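Side-chain contacts in 4-alpha-glucanotransferase (Corynebacterium glutamicum, PDB 5B68), which is an amylomaltase, also called a disproportionating enzyme, built around a TIM-barrel domain of the 4-alpha-glucanotransferase family: residues A224-P229 and A332-A337; I248-I253 and A291-V296. All blocks are in the same frame, centred on the assembly; numbering follows the deposited sequence.

Contact 1. Residues A224-P229 and A332-A337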
loop_
_atom_site.group_PDB
_atom_site.type_symbol
_atom_site.label_atom_id
_atom_site.label_comp_id
_atom_site.label_asym_id
_atom_site.label_seq_id
_atom_site.Cartn_x
_atom_site.Cartn_y
_atom_site.Cartn_z
ATOM N N ALA A 224 -1.863 -11.135 -7.745
ATOM C CA ALA A 224 -2.258 -12.176 -6.839
ATOM C C ALA A 224 -1.831 -13.497 -7.466
ATOM O O ALA A 224 -0.870 -13.542 -8.182
ATOM C CB ALA A 224 -3.747 -12.131 -6.568
ATOM N N GLU A 225 -2.526 -14.570 -7.158
ATOM C CA GLU A 225 -2.260 -15.842 -7.795
ATOM C C GLU A 225 -2.229 -15.746 -9.318
ATOM O O GLU A 225 -3.014 -15.030 -9.887
ATOM C CB GLU A 225 -3.302 -16.856 -7.338
ATOM C CG GLU A 225 -3.237 -17.159 -5.853
ATOM C CD GLU A 225 -4.095 -16.244 -4.994
ATOM O OE1 GLU A 225 -4.680 -15.299 -5.526
ATOM O OE2 GLU A 225 -4.167 -16.464 -3.780
ATOM N N PRO A 226 -1.291 -16.443 -9.961
ATOM C CA PRO A 226 -1.113 -16.353 -11.381
ATOM C C PRO A 226 -2.141 -17.101 -12.208
ATOM O O PRO A 226 -2.137 -16.947 -13.439
ATOM C CB PRO A 226 0.275 -16.989 -11.610
ATOM C CG PRO A 226 0.431 -17.959 -10.494
ATOM C CD PRO A 226 -0.409 -17.452 -9.334
ATOM N N LEU A 227 -2.994 -17.903 -11.586
ATOM C CA LEU A 227 -4.150 -18.488 -12.258
ATOM C C LEU A 227 -5.231 -18.714 -11.215
ATOM O O LEU A 227 -4.919 -18.767 -10.059
ATOM C CB LEU A 227 -3.799 -19.780 -12.994
ATOM C CG LEU A 227 -3.325 -20.973 -12.191
ATOM C CD1 LEU A 227 -3.085 -22.161 -13.104
ATOM C CD2 LEU A 227 -2.068 -20.645 -11.423
ATOM N N PRO A 228 -6.487 -18.849 -11.601
ATOM C CA PRO A 228 -7.552 -19.018 -10.609
ATOM C C PRO A 228 -7.429 -20.348 -9.883
ATOM O O PRO A 228 -6.863 -21.229 -10.485
ATOM C CB PRO A 228 -8.829 -19.018 -11.442
ATOM C CG PRO A 228 -8.429 -18.922 -12.855
ATOM C CD PRO A 228 -6.958 -19.023 -12.976
ATOM N N PRO A 229 -7.934 -20.534 -8.576
ATOM C CA PRO A 229 -8.644 -19.380 -8.003
ATOM C C PRO A 229 -7.749 -18.286 -7.452
ATOM O O PRO A 229 -6.665 -18.569 -7.001
ATOM C CB PRO A 229 -9.453 -19.986 -6.868
ATOM C CG PRO A 229 -8.544 -20.969 -6.299
ATOM C CD PRO A 229 -7.997 -21.653 -7.506
ATOM N N ALA A 332 5.450 -19.713 -12.908
ATOM C CA ALA A 332 5.631 -20.956 -13.707
ATOM C C ALA A 332 5.577 -22.177 -12.817
ATOM O O ALA A 332 4.821 -23.159 -13.082
ATOM C CB ALA A 332 6.944 -20.840 -14.486
ATOM N N ASP A 333 6.258 -22.119 -11.678
ATOM C CA ASP A 333 6.235 -23.229 -10.747
ATOM C C ASP A 333 4.848 -23.504 -10.155
ATOM O O ASP A 333 4.513 -24.684 -9.961
ATOM C CB ASP A 333 7.234 -23.049 -9.622
ATOM C CG ASP A 333 8.671 -23.192 -10.086
ATOM O OD1 ASP A 333 8.896 -23.760 -11.185
ATOM O OD2 ASP A 333 9.543 -22.682 -9.357
ATOM N N ARG A 334 4.105 -22.455 -9.812
ATOM C CA ARG A 334 2.758 -22.599 -9.282
ATOM C C ARG A 334 1.795 -23.171 -10.313
ATOM O O ARG A 334 0.995 -24.025 -10.022
ATOM C CB ARG A 334 2.239 -21.255 -8.770
ATOM C CG ARG A 334 2.655 -20.953 -7.338
ATOM C CD ARG A 334 1.663 -21.514 -6.334
ATOM N NE ARG A 334 0.315 -21.298 -6.840
ATOM C CZ ARG A 334 -0.628 -20.565 -6.255
ATOM N NH1 ARG A 334 -1.796 -20.426 -6.853
ATOM N NH2 ARG A 334 -0.417 -19.992 -5.088
ATOM N N GLU A 335 1.895 -22.679 -11.529
ATOM C CA GLU A 335 1.096 -23.177 -12.624
ATOM C C GLU A 335 1.352 -24.699 -12.825
ATOM O O GLU A 335 0.430 -25.512 -12.973
ATOM C CB GLU A 335 1.375 -22.434 -13.934
ATOM C CG GLU A 335 0.684 -23.110 -15.112
ATOM C CD GLU A 335 0.760 -22.422 -16.439
ATOM O OE1 GLU A 335 0.446 -23.090 -17.442
ATOM O OE2 GLU A 335 1.129 -21.247 -16.541
ATOM N N THR A 336 2.623 -25.063 -12.892
ATOM C CA THR A 336 2.979 -26.479 -13.145
ATOM C C THR A 336 2.497 -27.425 -12.035
ATOM O O THR A 336 2.055 -28.530 -12.332
ATOM C CB THR A 336 4.473 -26.578 -13.367
ATOM O OG1 THR A 336 4.816 -25.734 -14.494
ATOM C CG2 THR A 336 4.839 -28.043 -13.576
ATOM N N ALA A 337 2.591 -26.996 -10.772
ATOM C CA ALA A 337 2.116 -27.739 -9.604
ATOM C C ALA A 337 0.603 -27.929 -9.574
ATOM O O ALA A 337 0.143 -28.950 -9.052
ATOM C CB ALA A 337 2.557 -27.057 -8.309
#
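Glu225, Pro226 and Leu227 meet Arg334 and Glu335 in a loop-on-helix contact near the protein surface, where the chain that follows strand 215-218 leans against the last turns of helix 307-338. It illustrates how charged side chains can make contact largely through their carbon stems and flat faces. Arg334 is folded rather than stretched: bends at chi2 (-88°) and chi3 set its guanidinium beside Glu225 and Pro226, and NH1 also makes a weak hydrogen bond to Gln338 OE1. Pro226 lies across the arginine chain at about a right angle, with CG 4.1 Å from Arg334 CB, and its CD sits over one face of the guanidinium, offset toward the rim and 4.1 Å from Arg334 NH1. Glu225 arrives obliquely and brings its methylene, CG standing 3.7 Å from Arg334 NH1, while the carboxylate and guanidinium planes are inclined by 48°. The opposite charges do not pair. OE1 of Glu225 instead takes bonds from Glu231 N and Thr230 OG1, so its nearby loop holds the carboxylate, and Glu225 OE2 remains 5.3 Å from Arg334 NH2, a distance at which a weak attraction is possible but no salt bridge forms.

Further along the loop, Leu227 reaches the helix backbone with one methyl, CD2 lying 4.2 Å from Glu335 CA, and approaches the glutamate stem with the other, CD1 being 4.4 Å from Glu335 CG. With its CG anti to the backbone N (chi1 171°), Glu335 runs on extended to Tyr356 of helix 349-376, where OE2 is hydrogen-bonded to the hydroxyl. Pro226 also touches Trp330 and Cys331, about one turn before Arg334 on helix 307-338. The contact belongs to the helical insertion of this TIM barrel: the loop leaving the second barrel strand rests on one of the helices that come before the third.

Contact 2. Residues I248-I253 and A291-V296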
loop_
_atom_site.group_PDB
_atom_site.type_symbol
_atom_site.label_atom_id
_atom_site.label_comp_id
_atom_site.label_asym_id
_atom_site.label_seq_id
_atom_site.Cartn_x
_atom_site.Cartn_y
_atom_site.Cartn_z
ATOM N N ILE A 248 -5.581 -6.810 -17.622
ATOM C CA ILE A 248 -5.263 -6.631 -18.981
ATOM C C ILE A 248 -6.536 -6.672 -19.841
ATOM O O ILE A 248 -7.390 -7.585 -19.651
ATOM C CB ILE A 248 -4.331 -7.739 -19.468
ATOM C CG1 ILE A 248 -2.941 -7.625 -18.788
ATOM C CG2 ILE A 248 -4.172 -7.657 -20.961
ATOM C CD1 ILE A 248 -2.064 -8.846 -19.066
ATOM N N ARG A 249 -6.679 -5.716 -20.752
ATOM C CA ARG A 249 -7.713 -5.815 -21.766
ATOM C C ARG A 249 -7.061 -6.423 -22.970
ATOM O O ARG A 249 -6.256 -5.808 -23.629
ATOM C CB ARG A 249 -8.286 -4.476 -22.178
ATOM C CG ARG A 249 -9.262 -4.643 -23.331
ATOM C CD ARG A 249 -10.192 -3.473 -23.545
ATOM N NE ARG A 249 -11.111 -3.246 -22.447
ATOM C CZ ARG A 249 -12.075 -2.347 -22.505
ATOM N NH1 ARG A 249 -12.220 -1.643 -23.606
ATOM N NH2 ARG A 249 -12.875 -2.141 -21.484
ATOM N N VAL A 250 -7.445 -7.641 -23.265
ATOM C CA VAL A 250 -6.670 -8.404 -24.243
ATOM C C VAL A 250 -6.776 -7.852 -25.623
ATOM O O VAL A 250 -5.822 -7.905 -26.432
ATOM C CB VAL A 250 -7.015 -9.930 -24.179
ATOM C CG1 VAL A 250 -6.814 -10.503 -22.782
ATOM C CG2 VAL A 250 -8.427 -10.219 -24.711
ATOM N N GLU A 251 -7.969 -7.320 -25.943
ATOM C CA GLU A 251 -8.204 -6.689 -27.245
ATOM C C GLU A 251 -7.340 -5.458 -27.527
ATOM O O GLU A 251 -7.138 -5.114 -28.685
ATOM C CB GLU A 251 -9.706 -6.356 -27.479
ATOM C CG GLU A 251 -10.660 -7.544 -27.377
ATOM C CD GLU A 251 -11.239 -7.775 -26.002
ATOM O OE1 GLU A 251 -10.671 -7.266 -24.953
ATOM O OE2 GLU A 251 -12.273 -8.477 -25.954
ATOM N N ASP A 252 -6.788 -4.818 -26.485
ATOM C CA ASP A 252 -5.870 -3.683 -26.701
ATOM C C ASP A 252 -4.412 -4.073 -26.956
ATOM O O ASP A 252 -3.572 -3.213 -27.298
ATOM C CB ASP A 252 -5.893 -2.764 -25.436
ATOM C CG ASP A 252 -7.192 -2.013 -25.262
ATOM O OD1 ASP A 252 -8.060 -2.043 -26.167
ATOM O OD2 ASP A 252 -7.379 -1.410 -24.193
ATOM N N ILE A 253 -4.086 -5.361 -26.860
ATOM C CA ILE A 253 -2.711 -5.753 -27.097
ATOM C C ILE A 253 -2.446 -5.649 -28.631
ATOM O O ILE A 253 -3.190 -6.247 -29.401
ATOM C CB ILE A 253 -2.424 -7.176 -26.585
ATOM C CG1 ILE A 253 -2.758 -7.396 -25.094
ATOM C CG2 ILE A 253 -0.956 -7.519 -26.873
ATOM C CD1 ILE A 253 -2.946 -8.858 -24.682
ATOM N N ALA A 291 -9.413 -16.956 -15.866
ATOM C CA ALA A 291 -9.135 -18.173 -16.640
ATOM C C ALA A 291 -9.314 -17.925 -18.120
ATOM O O ALA A 291 -8.494 -18.324 -18.915
ATOM C CB ALA A 291 -9.996 -19.343 -16.157
ATOM N N ALA A 292 -10.375 -17.221 -18.499
ATOM C CA ALA A 292 -10.601 -16.921 -19.901
ATOM C C ALA A 292 -9.585 -15.946 -20.519
ATOM O O ALA A 292 -9.070 -16.148 -21.624
ATOM C CB ALA A 292 -12.030 -16.409 -20.070
ATOM N N LYS A 293 -9.243 -14.870 -19.780
ATOM C CA LYS A 293 -8.180 -14.010 -20.256
ATOM C C LYS A 293 -6.841 -14.770 -20.431
ATOM O O LYS A 293 -6.143 -14.552 -21.380
ATOM C CB LYS A 293 -8.001 -12.814 -19.314
ATOM C CG LYS A 293 -9.161 -11.792 -19.423
ATOM C CD LYS A 293 -8.853 -10.495 -18.680
ATOM C CE LYS A 293 -10.063 -9.504 -18.738
ATOM N NZ LYS A 293 -9.648 -8.156 -18.279
ATOM N N LEU A 294 -6.513 -15.601 -19.458
ATOM C CA LEU A 294 -5.207 -16.305 -19.477
ATOM C C LEU A 294 -5.131 -17.195 -20.728
ATOM O O LEU A 294 -4.115 -17.255 -21.430
ATOM C CB LEU A 294 -4.994 -17.095 -18.208
ATOM C CG LEU A 294 -4.651 -16.239 -16.987
ATOM C CD1 LEU A 294 -4.941 -16.896 -15.655
ATOM C CD2 LEU A 294 -3.213 -15.761 -17.131
ATOM N N GLN A 295 -6.250 -17.828 -21.049
ATOM C CA GLN A 295 -6.321 -18.639 -22.242
ATOM C C GLN A 295 -6.080 -17.837 -23.514
ATOM O O GLN A 295 -5.354 -18.258 -24.405
ATOM C CB GLN A 295 -7.661 -19.349 -22.315
ATOM C CG GLN A 295 -7.804 -20.158 -23.583
ATOM C CD GLN A 295 -9.067 -20.979 -23.548
ATOM O OE1 GLN A 295 -9.031 -22.193 -23.764
ATOM N NE2 GLN A 295 -10.190 -20.332 -23.213
ATOM N N VAL A 296 -6.681 -16.656 -23.618
ATOM C CA VAL A 296 -6.424 -15.825 -24.747
ATOM C C VAL A 296 -4.980 -15.321 -24.763
ATOM O O VAL A 296 -4.354 -15.242 -25.841
ATOM C CB VAL A 296 -7.377 -14.576 -24.741
ATOM C CG1 VAL A 296 -7.015 -13.611 -25.843
ATOM C CG2 VAL A 296 -8.826 -15.069 -24.805
#
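Lys293 and Ile248 are tied by a hydrogen bond from the amino group NZ to the backbone oxygen O, 2.7 Å long, and beside it Val250 packs on Val296. Lys293 shows how a buried lysine can be accommodated: its aliphatic stem packs, and its polar tip finds carbonyls. Beyond CG the Lys293 chain is fully extended, spanning the gap from helix to loop, with CD and CE each passing 3.4 Å from Ile248 O. NZ stands above the carbonyl plane, 38° out of it, with a C=O...N angle of 142°. It also donates to Ile246 O, so two loop carbonyls grip the ammonium and would help to stabilise its positive charge.

The tight apolar part lies next to this. Val250 CG2 is 3.8 Å from Val296 CG1, a branch that points across because it stands anti to the backbone N (chi1 174°). CG1 of Val250 lies more loosely, 4.3 Å from Lys293 CG, and Trp193 touches both residues. Toward solvent the packing gives way to polar groups that look elsewhere: Glu251 OE2, on a partly exposed residue, forms a salt bridge with Arg275 and a hydrogen bond with Trp193 NE1, and Asp252 bonds through OD2 to Asn199.

Around the contact, Val296 rests on Ile267 and Met270 of helix 261-277, whereas Ile248 touches Gln366 of helix 349-376. The 3-10 turn 250-252 is thus fitted among helices 261-277, 286-301 and 349-376, in the long excursion between barrel strands 215-218 and 382-387.

Both contacts fix parts of the same long loop after strand 215-218 to helices inserted into the barrel, but to successive ones: 307-338 in contact 1 and 286-301 in contact 2. Contact 2 is nested along the chain inside the span closed by contact 1. The first lies near the surface and relies mainly on van der Waals contact between its segments; the second is buried and adds a lysine-to-carbonyl bond to its valine pair. Their centres are about 16 Å apart, yet they meet directly: Leu294 CD1 lies 3.6 Å from Pro226 O, and Pro228 CG lies 3.7 Å from Ala291 CB, making helix 286-301 a shared wall.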